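Local coordinates for soluble secreted antigen MPT53 (Mycobacterium tuberculosis, PDB 1LU4), which probably catalyses disulfide bond formation in reduced, unfolded secreted proteins, as a thioredoxin-fold oxidoreductase related to DsbE, at residues A[42-47]-A[75-80]; A[32-37]-A[68-73]; A[5-10]-A[89-94]. All coordinates share one frame; numbering follows the deposited sequence. Where two conformers were deposited one is given.

Interaction 1 (A[42-47]-A[75-80]); sequences EAPSLS and SKYNLN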
ATOM      1  N   GLU A  42       9.619   7.209   0.943  1.00  9.51           N
ATOM      2  CA  GLU A  42       8.453   6.966   1.792  1.00  9.79           C
ATOM      3  C   GLU A  42       8.524   5.685   2.584  1.00  8.96           C
ATOM      4  O   GLU A  42       7.906   5.620   3.671  1.00 10.23           O
ATOM      5  CB  GLU A  42       7.188   6.883   0.926  1.00 10.17           C
ATOM      6  CG  GLU A  42       6.796   8.244   0.354  1.00 10.65           C
ATOM      7  CD  GLU A  42       5.542   8.198  -0.465  1.00 10.42           C
ATOM      8  OE1 GLU A  42       5.023   7.120  -0.755  1.00 13.54           O
ATOM      9  OE2 GLU A  42       5.072   9.333  -0.817  1.00 12.57           O
ATOM     10  N   ALA A  43       9.239   4.670   2.137  1.00  8.55           N
ATOM     11  CA  ALA A  43       9.188   3.350   2.735  1.00  8.60           C
ATOM     12  C   ALA A  43       9.522   3.370   4.237  1.00  8.75           C
ATOM     13  O   ALA A  43       8.798   2.687   4.988  1.00  9.11           O
ATOM     14  CB  ALA A  43      10.099   2.383   2.028  1.00  8.97           C
ATOM     15  N   PRO A  44      10.532   4.080   4.732  1.00  9.14           N
ATOM     16  CA  PRO A  44      10.761   4.078   6.193  1.00  9.96           C
ATOM     17  C   PRO A  44       9.567   4.608   6.981  1.00  9.58           C
ATOM     18  O   PRO A  44       9.258   4.157   8.072  1.00 10.16           O
ATOM     19  CB  PRO A  44      11.982   4.996   6.356  1.00 11.26           C
ATOM     20  CG  PRO A  44      12.695   4.963   5.023  1.00 12.55           C
ATOM     21  CD  PRO A  44      11.578   4.825   4.006  1.00 10.00           C
ATOM     22  N   SER A  45       8.872   5.613   6.387  1.00 10.03           N
ATOM     23  CA  SER A  45       7.686   6.155   7.022  1.00 10.28           C
ATOM     24  C   SER A  45       6.559   5.167   7.039  1.00  9.44           C
ATOM     25  O   SER A  45       5.834   5.051   8.039  1.00 10.89           O
ATOM     26  CB  SER A  45       7.250   7.428   6.274  1.00 12.78           C
ATOM     27  OG  SER A  45       8.297   8.394   6.458  1.00 13.41           O
ATOM     28  N   LEU A  46       6.312   4.438   5.957  1.00  9.32           N
ATOM     29  CA  LEU A  46       5.316   3.325   5.960  1.00  9.55           C
ATOM     30  C   LEU A  46       5.666   2.347   7.050  1.00  8.51           C
ATOM     31  O   LEU A  46       4.791   1.912   7.803  1.00  9.23           O
ATOM     32  CB  LEU A  46       5.275   2.553   4.629  1.00 10.79           C
ATOM     33  CG  LEU A  46       4.363   3.066   3.525  1.00 10.49           C
ATOM     34  CD1 LEU A  46       2.867   2.952   3.908  1.00 12.14           C
ATOM     35  CD2 LEU A  46       4.684   4.491   3.111  1.00 11.57           C
ATOM     36  N   SER A  47       6.955   1.974   7.152  1.00  8.80           N
ATOM     37  CA  SER A  47       7.311   0.947   8.142  1.00  8.97           C
ATOM     38  C   SER A  47       6.986   1.397   9.556  1.00  8.61           C
ATOM     39  O   SER A  47       6.371   0.671  10.348  1.00  9.09           O
ATOM     40  CB  SER A  47       8.833   0.729   8.051  1.00  9.55           C
ATOM     41  OG  SER A  47       9.193  -0.233   9.033  1.00  9.76           O
ATOM     42  N   SER A  75      12.383  -5.991   2.571  1.00  8.56           N
ATOM     43  CA  SER A  75      13.381  -6.357   3.603  1.00  9.25           C
ATOM     44  C   SER A  75      14.184  -5.151   4.032  1.00  9.36           C
ATOM     45  O   SER A  75      14.414  -4.937   5.214  1.00 10.99           O
ATOM     46  CB  SER A  75      14.307  -7.438   3.085  1.00 11.19           C
ATOM     47  OG  SER A  75      13.592  -8.649   2.914  1.00 11.99           O
ATOM     48  N   LYS A  76      14.696  -4.361   3.080  1.00  9.58           N
ATOM     49  CA  LYS A  76      15.525  -3.204   3.368  1.00 10.42           C
ATOM     50  C   LYS A  76      14.833  -2.194   4.269  1.00  8.90           C
ATOM     51  O   LYS A  76      15.478  -1.634   5.134  1.00 10.06           O
ATOM     52  CB  LYS A  76      15.917  -2.542   2.037  1.00 12.95           C
ATOM     53  CG  LYS A  76      16.710  -1.237   2.159  1.00 14.38           C
ATOM     54  CD  LYS A  76      17.091  -0.773   0.752  1.00 18.39           C
ATOM     55  CE  LYS A  76      17.874   0.549   0.917  1.00 30.01           C
ATOM     56  NZ  LYS A  76      18.224   1.023  -0.433  1.00 48.54           N
ATOM     57  N   TYR A  77      13.521  -1.991   4.032  1.00  8.59           N
ATOM     58  CA  TYR A  77      12.792  -0.987   4.751  1.00  8.54           C
ATOM     59  C   TYR A  77      11.914  -1.557   5.842  1.00  8.49           C
ATOM     60  O   TYR A  77      11.195  -0.794   6.509  1.00  9.68           O
ATOM     61  CB  TYR A  77      11.961  -0.111   3.787  1.00  9.38           C
ATOM     62  CG  TYR A  77      12.849   0.625   2.814  1.00  8.74           C
ATOM     63  CD1 TYR A  77      13.707   1.615   3.272  1.00  9.59           C
ATOM     64  CD2 TYR A  77      12.826   0.372   1.446  1.00  9.45           C
ATOM     65  CE1 TYR A  77      14.536   2.345   2.421  1.00 11.47           C
ATOM     66  CE2 TYR A  77      13.655   1.083   0.572  1.00 10.01           C
ATOM     67  CZ  TYR A  77      14.481   2.057   1.059  1.00 10.14           C
ATOM     68  OH  TYR A  77      15.332   2.761   0.234  1.00 11.60           O
ATOM     69  N   ASN A  78      12.002  -2.852   6.081  1.00  8.56           N
ATOM     70  CA  ASN A  78      11.251  -3.463   7.202  1.00  8.91           C
ATOM     71  C   ASN A  78       9.770  -3.159   7.098  1.00  8.28           C
ATOM     72  O   ASN A  78       9.110  -2.696   8.029  1.00  9.29           O
ATOM     73  CB  ASN A  78      11.817  -2.943   8.532  1.00 11.80           C
ATOM     74  CG  ASN A  78      11.438  -3.846   9.657  1.00 15.34           C
ATOM     75  OD1 ASN A  78      10.763  -4.869   9.468  1.00 22.61           O
ATOM     76  ND2 ASN A  78      11.850  -3.491  10.864  1.00 19.52           N
ATOM     77  N   LEU A  79       9.185  -3.459   5.930  1.00  8.98           N
ATOM     78  CA  LEU A  79       7.736  -3.233   5.718  1.00  9.16           C
ATOM     79  C   LEU A  79       6.973  -4.426   6.240  1.00  9.87           C
ATOM     80  O   LEU A  79       6.706  -5.389   5.535  1.00 10.66           O
ATOM     81  CB  LEU A  79       7.431  -2.977   4.237  1.00  9.54           C
ATOM     82  CG  LEU A  79       8.209  -1.818   3.628  1.00 10.15           C
ATOM     83  CD1 LEU A  79       7.836  -1.622   2.152  1.00 12.33           C
ATOM     84  CD2 LEU A  79       7.907  -0.526   4.338  1.00 14.31           C
ATOM     85  N   ASN A  80       6.660  -4.369   7.554  1.00 10.01           N
ATOM     86  CA  ASN A  80       6.046  -5.517   8.206  1.00  9.09           C
ATOM     87  C   ASN A  80       4.534  -5.496   8.096  1.00  9.70           C
ATOM     88  O   ASN A  80       3.778  -5.325   9.091  1.00 11.40           O
ATOM     89  CB  ASN A  80       6.464  -5.530   9.690  1.00 10.69           C
ATOM     90  CG  ASN A  80       5.952  -6.755  10.416  1.00 11.90           C
ATOM     91  OD1 ASN A  80       5.779  -7.810   9.813  1.00 15.71           O
ATOM     92  ND2 ASN A  80       5.740  -6.637  11.691  1.00 13.98           N
TER
HETATM   93  O   HOH W   1       5.902  -2.016   9.407  1.00 13.50           O

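Interaction 2 (A[32-37]-A[68-73]); sequences WTPWCP and GAMQSF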
ATOM      1  N   TRP A  32       3.305   0.877  -4.887  1.00  7.95           N
ATOM      2  CA  TRP A  32       4.754   1.203  -4.977  1.00  7.71           C
ATOM      3  C   TRP A  32       5.426   0.354  -6.034  1.00  7.17           C
ATOM      4  O   TRP A  32       4.932  -0.670  -6.515  1.00  7.83           O
ATOM      5  CB  TRP A  32       5.368   0.933  -3.615  1.00  8.15           C
ATOM      6  CG  TRP A  32       5.346  -0.420  -3.005  1.00  7.51           C
ATOM      7  CD1 TRP A  32       4.367  -0.911  -2.195  1.00  7.75           C
ATOM      8  CD2 TRP A  32       6.330  -1.460  -3.113  1.00  8.05           C
ATOM      9  NE1 TRP A  32       4.649  -2.190  -1.775  1.00  7.99           N
ATOM     10  CE2 TRP A  32       5.862  -2.542  -2.322  1.00  7.85           C
ATOM     11  CE3 TRP A  32       7.547  -1.576  -3.781  1.00  9.38           C
ATOM     12  CZ2 TRP A  32       6.580  -3.737  -2.176  1.00  8.12           C
ATOM     13  CZ3 TRP A  32       8.253  -2.758  -3.638  1.00  9.43           C
ATOM     14  CH2 TRP A  32       7.770  -3.837  -2.858  1.00  9.19           C
ATOM     15  N   THR A  33       6.643   0.841  -6.414  1.00  7.99           N
ATOM     16  CA  THR A  33       7.559   0.020  -7.174  1.00  8.39           C
ATOM     17  C   THR A  33       8.932   0.155  -6.529  1.00  7.99           C
ATOM     18  O   THR A  33       9.233   1.203  -5.965  1.00  8.94           O
ATOM     19  CB  THR A  33       7.634   0.468  -8.664  1.00  9.89           C
ATOM     20  OG1 THR A  33       8.281   1.780  -8.785  1.00 13.74           O
ATOM     21  CG2 THR A  33       6.342   0.508  -9.401  1.00 14.18           C
ATOM     22  N   PRO A  34       9.797  -0.889  -6.562  1.00  8.50           N
ATOM     23  CA  PRO A  34      10.986  -0.842  -5.715  1.00  8.86           C
ATOM     24  C   PRO A  34      12.066   0.097  -6.201  1.00  8.84           C
ATOM     25  O   PRO A  34      12.980   0.433  -5.429  1.00  9.57           O
ATOM     26  CB  PRO A  34      11.448  -2.309  -5.707  1.00  9.74           C
ATOM     27  CG  PRO A  34      10.870  -2.915  -6.976  1.00  9.42           C
ATOM     28  CD  PRO A  34       9.523  -2.196  -7.107  1.00  9.70           C
ATOM     29  N   TRP A  35      11.991   0.515  -7.478  1.00  9.92           N
ATOM     30  CA  TRP A  35      13.041   1.313  -8.057  1.00 10.53           C
ATOM     31  C   TRP A  35      12.660   2.762  -8.112  1.00 10.21           C
ATOM     32  O   TRP A  35      13.467   3.611  -8.577  1.00 12.59           O
ATOM     33  CB  TRP A  35      13.305   0.771  -9.476  1.00 11.75           C
ATOM     34  CG  TRP A  35      12.086   0.341 -10.266  1.00 11.71           C
ATOM     35  CD1 TRP A  35      11.689  -0.969 -10.439  1.00 11.58           C
ATOM     36  CD2 TRP A  35      11.124   1.127 -10.958  1.00 11.23           C
ATOM     37  NE1 TRP A  35      10.528  -1.026 -11.225  1.00 12.34           N
ATOM     38  CE2 TRP A  35      10.206   0.272 -11.548  1.00 11.82           C
ATOM     39  CE3 TRP A  35      11.029   2.524 -11.152  1.00 11.92           C
ATOM     40  CZ2 TRP A  35       9.119   0.713 -12.320  1.00 12.45           C
ATOM     41  CZ3 TRP A  35       9.985   2.985 -11.921  1.00 13.74           C
ATOM     42  CH2 TRP A  35       9.074   2.052 -12.493  1.00 12.46           C
ATOM     43  N   CYS A  36      11.511   3.140  -7.563  1.00  9.75           N
ATOM     44  CA  CYS A  36      11.097   4.527  -7.557  1.00  9.77           C
ATOM     45  C   CYS A  36      11.736   5.286  -6.394  1.00  9.48           C
ATOM     46  O   CYS A  36      11.604   4.826  -5.227  1.00  9.89           O
ATOM     47  CB  CYS A  36       9.568   4.623  -7.459  1.00 10.40           C
ATOM     48  SG  CYS A  36       8.975   6.285  -7.084  1.00 10.20           S
ATOM     49  N   PRO A  37      12.433   6.405  -6.596  1.00 10.18           N
ATOM     50  CA  PRO A  37      13.090   7.069  -5.483  1.00 10.67           C
ATOM     51  C   PRO A  37      12.072   7.644  -4.499  1.00  9.99           C
ATOM     52  O   PRO A  37      12.411   7.798  -3.313  1.00 10.64           O
ATOM     53  CB  PRO A  37      13.930   8.146  -6.150  1.00 11.93           C
ATOM     54  CG  PRO A  37      13.173   8.465  -7.411  1.00 13.41           C
ATOM     55  CD  PRO A  37      12.630   7.115  -7.864  1.00 11.02           C
ATOM     56  N   GLY A  68      11.891 -10.823  -6.657  1.00 13.67           N
ATOM     57  CA  GLY A  68      13.050 -10.657  -5.816  1.00 15.41           C
ATOM     58  C   GLY A  68      13.352  -9.208  -5.485  1.00 11.89           C
ATOM     59  O   GLY A  68      13.772  -8.881  -4.367  1.00 12.47           O
ATOM     60  N   ALA A  69      13.164  -8.308  -6.477  1.00 12.51           N
ATOM     61  CA  ALA A  69      13.405  -6.877  -6.257  1.00 11.35           C
ATOM     62  C   ALA A  69      12.360  -6.332  -5.295  1.00  9.62           C
ATOM     63  O   ALA A  69      12.663  -5.476  -4.430  1.00 10.03           O
ATOM     64  CB  ALA A  69      13.387  -6.122  -7.593  1.00 14.30           C
ATOM     65  N   MET A  70      11.144  -6.796  -5.448  1.00  9.39           N
ATOM     66  CA  MET A  70      10.080  -6.401  -4.488  1.00  8.37           C
ATOM     67  C   MET A  70      10.441  -6.829  -3.102  1.00  8.28           C
ATOM     68  O   MET A  70      10.328  -6.073  -2.132  1.00  8.42           O
ATOM     69  CB  MET A  70       8.729  -6.976  -4.911  1.00  8.96           C
ATOM     70  CG  MET A  70       8.215  -6.451  -6.247  1.00  9.52           C
ATOM     71  SD  MET A  70       6.731  -7.392  -6.715  1.00  9.91           S
ATOM     72  CE  MET A  70       6.209  -6.497  -8.157  1.00 10.32           C
ATOM     73  N   GLN A  71      10.888  -8.083  -2.971  1.00  8.76           N
ATOM     74  CA  GLN A  71      11.245  -8.609  -1.639  1.00  8.64           C
ATOM     75  C   GLN A  71      12.430  -7.859  -1.043  1.00  8.69           C
ATOM     76  O   GLN A  71      12.473  -7.583   0.141  1.00  9.27           O
ATOM     77  CB  GLN A  71      11.616 -10.094  -1.768  1.00 10.05           C
ATOM     78  CG  GLN A  71      10.370 -10.903  -2.069  1.00  9.84           C
ATOM     79  CD  GLN A  71      10.672 -12.370  -2.289  1.00  9.76           C
ATOM     80  OE1 GLN A  71      11.827 -12.790  -2.515  1.00 11.33           O
ATOM     81  NE2 GLN A  71       9.650 -13.184  -2.180  1.00 12.21           N
ATOM     82  N   SER A  72      13.447  -7.522  -1.873  1.00  8.73           N
ATOM     83  CA  SER A  72      14.574  -6.768  -1.310  1.00  9.43           C
ATOM     84  C   SER A  72      14.129  -5.464  -0.726  1.00  8.77           C
ATOM     85  O   SER A  72      14.707  -5.009   0.277  1.00  9.38           O
ATOM     86  CB  SER A  72      15.583  -6.515  -2.439  1.00 11.36           C
ATOM     87  OG  SER A  72      16.247  -7.698  -2.772  1.00 14.46           O
ATOM     88  N   PHE A  73      13.173  -4.786  -1.388  1.00  8.44           N
ATOM     89  CA  PHE A  73      12.682  -3.503  -0.905  1.00  8.13           C
ATOM     90  C   PHE A  73      11.949  -3.643   0.438  1.00  7.64           C
ATOM     91  O   PHE A  73      12.214  -2.912   1.377  1.00  8.77           O
ATOM     92  CB  PHE A  73      11.789  -2.960  -2.003  1.00  8.54           C
ATOM     93  CG  PHE A  73      11.144  -1.637  -1.764  1.00  8.30           C
ATOM     94  CD1 PHE A  73       9.929  -1.522  -1.083  1.00  9.50           C
ATOM     95  CD2 PHE A  73      11.713  -0.441  -2.248  1.00  8.90           C
ATOM     96  CE1 PHE A  73       9.313  -0.278  -0.964  1.00  9.82           C
ATOM     97  CE2 PHE A  73      11.087   0.787  -2.091  1.00  9.34           C
ATOM     98  CZ  PHE A  73       9.856   0.882  -1.447  1.00  9.79           C
TER

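Interaction 3 (A[5-10]-A[89-94]); sequences LQFTAT and GVIWAR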
ATOM      1  N   LEU A   5     -12.518  -3.244  -3.265  1.00 24.59           N
ATOM      2  CA  LEU A   5     -11.697  -4.105  -2.417  1.00 22.96           C
ATOM      3  C   LEU A   5     -11.958  -5.589  -2.725  1.00 23.11           C
ATOM      4  O   LEU A   5     -11.250  -6.422  -2.191  1.00 23.75           O
ATOM      5  CB  LEU A   5     -12.004  -3.844  -0.947  1.00 23.38           C
ATOM      6  CG  LEU A   5     -11.491  -2.503  -0.421  1.00 21.26           C
ATOM      7  CD1 LEU A   5     -12.098  -2.215   0.943  1.00 21.96           C
ATOM      8  CD2 LEU A   5      -9.952  -2.513  -0.328  1.00 23.32           C
ATOM      9  N   GLN A   6     -12.943  -5.955  -3.553  1.00 27.87           N
ATOM     10  CA  GLN A   6     -13.277  -7.339  -3.844  1.00 28.63           C
ATOM     11  C   GLN A   6     -12.326  -7.873  -4.897  1.00 26.06           C
ATOM     12  O   GLN A   6     -12.707  -8.075  -6.045  1.00 28.54           O
ATOM     13  CB  GLN A   6     -14.734  -7.427  -4.279  1.00 33.59           C
ATOM     14  CG  GLN A   6     -15.648  -6.475  -3.530  1.00 45.12           C
ATOM     15  CD  GLN A   6     -16.845  -7.270  -3.035  1.00 54.15           C
ATOM     16  OE1 GLN A   6     -17.893  -6.678  -2.871  1.00 59.73           O
ATOM     17  NE2 GLN A   6     -16.576  -8.558  -2.850  1.00 65.50           N
ATOM     18  N   PHE A   7     -11.067  -8.041  -4.496  1.00 25.60           N
ATOM     19  CA  PHE A   7     -10.074  -8.631  -5.388  1.00 24.02           C
ATOM     20  C   PHE A   7      -9.366  -9.751  -4.637  1.00 18.51           C
ATOM     21  O   PHE A   7      -9.364  -9.722  -3.405  1.00 18.90           O
ATOM     22  CB  PHE A   7      -9.052  -7.626  -5.895  1.00 21.45           C
ATOM     23  CG  PHE A   7      -8.248  -6.918  -4.805  1.00 18.24           C
ATOM     24  CD1 PHE A   7      -7.096  -7.432  -4.244  1.00 19.95           C
ATOM     25  CD2 PHE A   7      -8.652  -5.664  -4.359  1.00 20.62           C
ATOM     26  CE1 PHE A   7      -6.401  -6.772  -3.274  1.00 19.20           C
ATOM     27  CE2 PHE A   7      -7.933  -4.997  -3.360  1.00 18.86           C
ATOM     28  CZ  PHE A   7      -6.771  -5.530  -2.814  1.00 18.24           C
ATOM     29  N   THR A   8      -8.723 -10.605  -5.403  1.00 19.23           N
ATOM     30  CA  THR A   8      -7.793 -11.558  -4.770  1.00 19.16           C
ATOM     31  C   THR A   8      -6.426 -11.330  -5.377  1.00 16.16           C
ATOM     32  O   THR A   8      -6.249 -10.780  -6.468  1.00 22.79           O
ATOM     33  CB  THR A   8      -8.249 -13.020  -4.867  1.00 25.01           C
ATOM     34  OG1 THR A   8      -8.348 -13.431  -6.242  1.00 36.47           O
ATOM     35  CG2 THR A   8      -9.629 -13.159  -4.230  1.00 33.09           C
ATOM     36  N   ALA A   9      -5.453 -11.748  -4.577  1.00 15.15           N
ATOM     37  CA  ALA A   9      -4.086 -11.468  -4.930  1.00 14.84           C
ATOM     38  C   ALA A   9      -3.127 -12.508  -4.389  1.00 14.14           C
ATOM     39  O   ALA A   9      -3.569 -13.394  -3.654  1.00 14.41           O
ATOM     40  CB  ALA A   9      -3.768 -10.093  -4.326  1.00 13.79           C
ATOM     41  N   THR A  10      -1.865 -12.361  -4.701  1.00 13.47           N
ATOM     42  CA  THR A  10      -0.793 -13.204  -4.131  1.00 13.12           C
ATOM     43  C   THR A  10       0.235 -12.280  -3.492  1.00 11.15           C
ATOM     44  O   THR A  10       0.666 -11.305  -4.085  1.00 11.94           O
ATOM     45  CB  THR A  10      -0.109 -14.054  -5.196  1.00 15.57           C
ATOM     46  OG1 THR A  10      -1.110 -14.899  -5.769  1.00 21.69           O
ATOM     47  CG2 THR A  10       0.943 -15.001  -4.659  1.00 20.00           C
ATOM     48  N   GLY A  89      -0.536  -5.909 -12.992  1.00 11.47           N
ATOM     49  CA  GLY A  89      -1.165  -4.633 -12.836  1.00 11.58           C
ATOM     50  C   GLY A  89      -2.653  -4.632 -12.759  1.00 10.91           C
ATOM     51  O   GLY A  89      -3.271  -3.571 -12.914  1.00 11.62           O
ATOM     52  N   VAL A  90      -3.281  -5.771 -12.513  1.00 11.12           N
ATOM     53  CA  VAL A  90      -4.735  -5.820 -12.463  1.00 11.11           C
ATOM     54  C   VAL A  90      -5.312  -5.028 -11.295  1.00  9.82           C
ATOM     55  O   VAL A  90      -6.313  -4.342 -11.446  1.00 10.78           O
ATOM     56  CB  VAL A  90      -5.177  -7.299 -12.464  1.00 13.00           C
ATOM     57  CG1 VAL A  90      -6.659  -7.489 -12.127  1.00 15.42           C
ATOM     58  CG2 VAL A  90      -4.877  -7.958 -13.826  1.00 15.83           C
ATOM     59  N   ILE A  91      -4.680  -5.143 -10.115  1.00 10.16           N
ATOM     60  CA  ILE A  91      -5.215  -4.339  -8.992  1.00  9.82           C
ATOM     61  C   ILE A  91      -4.906  -2.881  -9.194  1.00  8.73           C
ATOM     62  O   ILE A  91      -5.753  -1.998  -8.928  1.00 10.13           O
ATOM     63  CB  ILE A  91      -4.647  -4.857  -7.629  1.00 11.33           C
ATOM     64  CG1 ILE A  91      -4.948  -6.365  -7.464  1.00 13.75           C
ATOM     65  CG2 ILE A  91      -5.163  -4.022  -6.497  1.00 12.45           C
ATOM     66  CD1 ILE A  91      -4.091  -6.918  -6.313  1.00 18.17           C
ATOM     67  N   TRP A  92      -3.726  -2.547  -9.710  1.00  9.61           N
ATOM     68  CA  TRP A  92      -3.385  -1.162  -9.997  1.00 10.01           C
ATOM     69  C   TRP A  92      -4.359  -0.438 -10.797  1.00 11.39           C
ATOM     70  O   TRP A  92      -4.922   0.587 -10.781  1.00 10.90           O
ATOM     71  CB  TRP A  92      -2.059  -0.985 -10.657  0.52 11.41           C
ATOM     72  CG  TRP A  92      -0.954  -1.079  -9.691  0.52  9.78           C
ATOM     73  CD1 TRP A  92      -0.655  -2.112  -8.860  0.52 10.59           C
ATOM     74  CD2 TRP A  92       0.034  -0.064  -9.459  0.52 10.27           C
ATOM     75  NE1 TRP A  92       0.402  -1.860  -8.153  0.52  8.77           N
ATOM     76  CE2 TRP A  92       0.880  -0.611  -8.472  0.52  9.63           C
ATOM     77  CE3 TRP A  92       0.341   1.215  -9.928  0.52 12.92           C
ATOM     78  CZ2 TRP A  92       2.031  -0.098  -7.834  0.52  7.50           C
ATOM     79  CZ3 TRP A  92       1.465   1.818  -9.366  0.52 12.74           C
ATOM     80  CH2 TRP A  92       2.217   1.163  -8.395  0.52 13.15           C
ATOM     81  N   ALA A  93      -4.902  -1.354 -11.726  1.00  9.97           N
ATOM     82  CA  ALA A  93      -6.068  -0.886 -13.092  1.00 12.04           C
ATOM     83  C   ALA A  93      -7.286  -0.678 -12.256  1.00 11.11           C
ATOM     84  O   ALA A  93      -7.981   0.283 -12.536  1.00 12.49           O
ATOM     85  CB  ALA A  93      -6.074  -1.902 -14.089  1.00 14.03           C
ATOM     86  N   ARG A  94      -7.621  -1.526 -11.287  1.00 12.57           N
ATOM     87  CA  ARG A  94      -8.892  -1.453 -10.575  1.00 13.52           C
ATOM     88  C   ARG A  94      -8.963  -0.128  -9.847  1.00 14.57           C
ATOM     89  O   ARG A  94     -10.042   0.434  -9.691  1.00 16.13           O
ATOM     90  CB  ARG A  94      -9.033  -2.721  -9.710  1.00 16.74           C
ATOM     91  CG  ARG A  94     -10.302  -2.761  -8.873  1.00 23.42           C
ATOM     92  CD  ARG A  94     -10.085  -4.054  -8.058  1.00 33.78           C
ATOM     93  NE  ARG A  94     -10.726  -5.111  -8.805  1.00 47.16           N
ATOM     94  CZ  ARG A  94     -11.964  -5.561  -8.771  1.00 38.64           C
ATOM     95  NH1 ARG A  94     -12.899  -5.081  -7.961  1.00 34.35           N
ATOM     96  NH2 ARG A  94     -12.261  -6.548  -9.590  1.00 37.14           N
TER
HETATM   97  O   HOH W   2     -14.529  -8.551  -8.281  1.00 35.77           O

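Interaction 1 (A[42-47]-A[75-80])
Ala43 faces Tyr77 where helix 37-52 of this thioredoxin-like fold, the helix that starts at the CxxC motif, meets the C-terminal end of helix 67-77. The CB of Ala43 sits over one face of the Tyr77 ring. It is 3.7 Å from the ring centroid and displaced toward the CG side, a CH-pi contact. Lys76 CG covers the opposite face, so the ring is held between the two. Pro44 lies alongside the tyrosine and points the same way, with its CG 3.9 Å from Tyr77 CD1. The tyrosine hydroxyl is bonded to Asn40, about one turn before Ala43 on helix 37-52.

Beyond the tyrosine along the chain, Leu79 brings its CD2 branch to the helix backbone, 3.4 Å from Ala43 O. The same methyl touches Leu46 CB. Leu79 follows a Schellman motif, in which Asn78 takes positive phi and turns the chain out of the helix.

The polar end of the contact belongs to Ser47. Its OG is anti to the backbone N (chi1 178°), which extends the hydroxyl toward the turn. A water links Ser47 O to Asn80 N. Ser47 OG donates to Asn78 O at 2.7 Å, approaching from above the carbonyl plane and 48° out of it.

Interaction 2 (A[32-37]-A[68-73])
Trp32 and Phe73 form an offset stack, the main aromatic contact between helix 67-77 and the loop that carries the predicted redox-active Cys36. The six-membered ring of Trp32 and the Phe73 ring have centroids 4.4 Å apart and planes tilted by only 14°. The two side chains come from opposite directions, and the rings overlap only in part. The closest carbons are Trp32 CZ3 and Phe73 CD1, at 3.3 Å. Phe73 has CG anti to its own N (chi1 180°), which carries the ring away from the helix and over the indole.

Apolar contacts flank the stack. Pro34 CB lies 3.8 Å from Phe73 CB, and Pro34 CG reaches Ala69 CB at 4.1 Å. Trp32 CH2 meets Met70 CB at 3.9 Å.

Polar atoms touch the contact without bonding across it. Met70 O lies at the indole edge, near the ring plane and 3.5 Å from Trp32 CH2. Pro34 O approaches Phe73 CD2 at a similar distance. The indole NE1 is bonded instead to Asn83. Within the loop, a type I turn from Thr33 to Cys36 leads into helix 37-52. Cys36 is the N-cap of that helix and the first cysteine of a CxxC pattern characteristic of thioredoxin-type redox sites; the predicted disulfide to Cys39 is not formed in this structure.

Trp32 ends strand 27-32 and has backbone bonds to Ile61 of the neighbouring parallel strand 57-62. Helix 67-77 follows that strand, and its Met70 touches Ala62. Phe73 also packs on Cys39, Asn40 and Ala43, so its ring lies between the loop and helix 37-52.

Interaction 3 (A[5-10]-A[89-94])
Phe7 and Ile91 make the compact half of this contact, between the segment leading into strand 8-10 and the short helix 90-94. Strand 8-10 pairs antiparallel with 16-18, and the contact packs this small sheet on the helix. Their side chains, Phe7 and Ile91, cross at about a right angle. Ile91 CG2 sits over the centre of the Phe7 ring, 4.2 Å from the centroid and 6° off the normal, a CH-pi contact. The other branch reaches further: Ile91 CD1 touches Phe7 CD1 at 3.7 Å and Ala9 CB at 3.8 Å. Leu84 of strand 82-85 touches all three residues, at the edge of the central sheet.

The outer half is looser. Arg94 bends at chi3 and lays one guanidinium face toward Gln6 O, with NH1 3.6 Å from that oxygen. Phe7 CB is near the same face, 4.2 Å from Arg94 NE. A water completes the link, donating to Gln6 O at 2.9 Å and accepting from Arg94 NH2 at 3.3 Å. Arg94 NH1 also has a weak bond to Arg4 O.

The segment's backbone bonds go to Gly19, Phe17 and Asn85. Toward helix 90-94 it is held mainly by apolar packing, with a hydrated polar fringe.

How the interactions relate
From the N terminus, segment 5-10 comes first and pairs with 89-94. Interaction 3 thus closes a long loop of 78 residues, and interactions 1 and 2 are both nested inside it. Segment 32-37 comes next, then 42-47, 68-73 and 75-80. Interaction 2 closes a loop of 30 residues and interaction 1 one of 27, and the two cross along the chain. They share helix 67-77 and touch through Phe73, which meets Leu79. Together they tie that helix to the CxxC loop and helix 37-52. Interaction 3 fastens the N-terminal segment to helix 90-94, on the opposite side of the chain's centre from interaction 1.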